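PDB 2I6D: RNA methyltransferase, TrmH family from Porphyromonas gingivalis, which probably binds RNA and transfers methyl groups to it, as a knotted methyltransferase of the SpoU/TrmH family. Local coordinates for residues A[37-40]-A[41-45]. Residues are numbered along the deposited sequence; the frame is centred on the assembly and turned at random.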
loop_
_atom_site.group_PDB
_atom_site.type_symbol
_atom_site.label_atom_id
_atom_site.label_comp_id
_atom_site.label_asym_id
_atom_site.label_seq_id
_atom_site.Cartn_x
_atom_site.Cartn_y
_atom_site.Cartn_z
ATOM N N GLY A 37 3.822 -10.764 12.510
ATOM C CA GLY A 37 4.161 -10.127 13.788
ATOM C C GLY A 37 3.953 -8.625 13.751
ATOM O O GLY A 37 3.327 -8.034 14.638
ATOM N N GLU A 38 4.430 -7.985 12.699
ATOM C CA GLU A 38 4.260 -6.553 12.633
ATOM C C GLU A 38 2.835 -6.071 12.427
ATOM O O GLU A 38 2.478 -4.982 12.915
ATOM C CB GLU A 38 5.155 -5.926 11.583
ATOM C CG GLU A 38 5.273 -4.427 11.830
ATOM C CD GLU A 38 6.633 -3.896 11.564
ATOM O OE1 GLU A 38 7.454 -4.644 10.977
ATOM O OE2 GLU A 38 6.874 -2.729 11.966
HETATM N N MSE A 39 2.019 -6.848 11.721
HETATM C CA MSE A 39 0.687 -6.368 11.371
HETATM C C MSE A 39 -0.418 -6.804 12.367
HETATM O O MSE A 39 -1.510 -6.220 12.389
HETATM C CB MSE A 39 0.345 -6.773 9.933
HETATM C CG MSE A 39 1.314 -6.253 8.868
HETATM SE SE MSE A 39 0.862 -6.966 7.064
HETATM C CE MSE A 39 -0.904 -6.129 6.810
ATOM N N LEU A 40 -0.127 -7.801 13.202
ATOM C CA LEU A 40 -1.099 -8.240 14.235
ATOM C C LEU A 40 -1.716 -7.123 15.086
ATOM O O LEU A 40 -2.920 -7.130 15.319
ATOM C CB LEU A 40 -0.518 -9.355 15.144
ATOM C CG LEU A 40 -0.647 -10.778 14.607
ATOM C CD1 LEU A 40 0.301 -11.739 15.358
ATOM C CD2 LEU A 40 -2.101 -11.284 14.644
ATOM N N PRO A 41 -0.892 -6.188 15.603
ATOM C CA PRO A 41 -1.469 -5.120 16.436
ATOM C C PRO A 41 -2.386 -4.156 15.690
ATOM O O PRO A 41 -3.061 -3.326 16.324
ATOM C CB PRO A 41 -0.240 -4.347 16.931
ATOM C CG PRO A 41 0.913 -5.294 16.755
ATOM C CD PRO A 41 0.573 -6.079 15.515
ATOM N N PHE A 42 -2.418 -4.229 14.366
ATOM C CA PHE A 42 -3.104 -3.182 13.583
ATOM C C PHE A 42 -4.287 -3.668 12.738
ATOM O O PHE A 42 -4.978 -2.864 12.083
ATOM C CB PHE A 42 -2.094 -2.476 12.695
ATOM C CG PHE A 42 -1.006 -1.802 13.468
ATOM C CD1 PHE A 42 -1.239 -0.589 14.102
ATOM C CD2 PHE A 42 0.237 -2.411 13.603
ATOM C CE1 PHE A 42 -0.228 0.025 14.853
ATOM C CE2 PHE A 42 1.258 -1.796 14.334
ATOM C CZ PHE A 42 1.021 -0.579 14.963
ATOM N N TYR A 43 -4.479 -4.975 12.709
ATOM C CA TYR A 43 -5.494 -5.618 11.880
ATOM C C TYR A 43 -6.171 -6.656 12.718
ATOM O O TYR A 43 -5.575 -7.170 13.657
ATOM C CB TYR A 43 -4.877 -6.285 10.630
ATOM C CG TYR A 43 -4.407 -5.258 9.655
ATOM C CD1 TYR A 43 -5.250 -4.804 8.631
ATOM C CD2 TYR A 43 -3.140 -4.685 9.795
ATOM C CE1 TYR A 43 -4.827 -3.829 7.759
ATOM C CE2 TYR A 43 -2.714 -3.681 8.950
ATOM C CZ TYR A 43 -3.555 -3.268 7.921
ATOM O OH TYR A 43 -3.123 -2.282 7.067
ATOM N N ARG A 44 -7.419 -6.945 12.371
ATOM C CA ARG A 44 -8.222 -7.887 13.121
ATOM C C ARG A 44 -7.938 -9.272 12.576
ATOM O O ARG A 44 -8.312 -9.580 11.453
ATOM C CB ARG A 44 -9.693 -7.559 12.925
ATOM C CG ARG A 44 -10.571 -7.824 14.126
ATOM C CD ARG A 44 -10.682 -9.288 14.413
ATOM N NE ARG A 44 -11.671 -9.550 15.459
ATOM C CZ ARG A 44 -11.967 -10.763 15.925
ATOM N NH1 ARG A 44 -12.901 -10.899 16.882
ATOM N NH2 ARG A 44 -11.343 -11.840 15.431
ATOM N N CYS A 45 -7.307 -10.110 13.385
ATOM C CA CYS A 45 -6.964 -11.459 12.946
ATOM C C CYS A 45 -8.139 -12.447 13.142
ATOM O O CYS A 45 -8.683 -12.565 14.240
ATOM C CB CYS A 45 -5.695 -11.936 13.651
ATOM S SG CYS A 45 -5.210 -13.593 13.106
#
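Met39, a selenomethionine that stands in for the native methionine, runs extended to its selenium and then bends at chi3 (65°); in the conformer described here, one of two, this turn carries CE over one face of the Tyr43 ring. With CG of Tyr43 anti to the carbonyl carbon (chi1 -71°), the ring lies beside the Met39 side chain. The CH-pi contact, with CE 4.1 Å from the ring centroid and closest to CE2, flanks a beta turn of near type I geometry, Met39 to Phe42, by which helix 33-39 gives way to strand 45-51 in the part of the chain resembling the MRM3 substrate-binding domain.

The turn itself is closed through the backbone: Phe42 N donates to Met39 O at 2.9 Å, an i to i+3 bond. The same oxygen also lies in plane at the edge of the Tyr43 ring, 3.4 Å from Tyr43 CD2; the ring thus meets Met39 at its edge through the carbonyl and, in this conformer, at one face through the methyl. Pro41, which has no N-H to offer the helix, sets its ring against the C-terminal part of helix 33-39, and Pro41 CD approaches Glu38 O to 3.4 Å. That carbonyl also meets the edge of the Phe42 ring, while Pro41 CB rests over one face of the same ring, offset toward its rim.

Polar ends reach across to a loop of the methylase-family region: Tyr43 OH is hydrogen-bonded to Leu154 O, and Glu38 OE2 forms a salt bridge with Arg156 NH1. Met39 also packs on Phe28 and Val30 of strand 27-31. Farther along, Leu40 and Cys45 both touch Phe91 of strand 87-92, and they meet each other where Leu40 CD2 lies 3.8 Å from Cys45 CB.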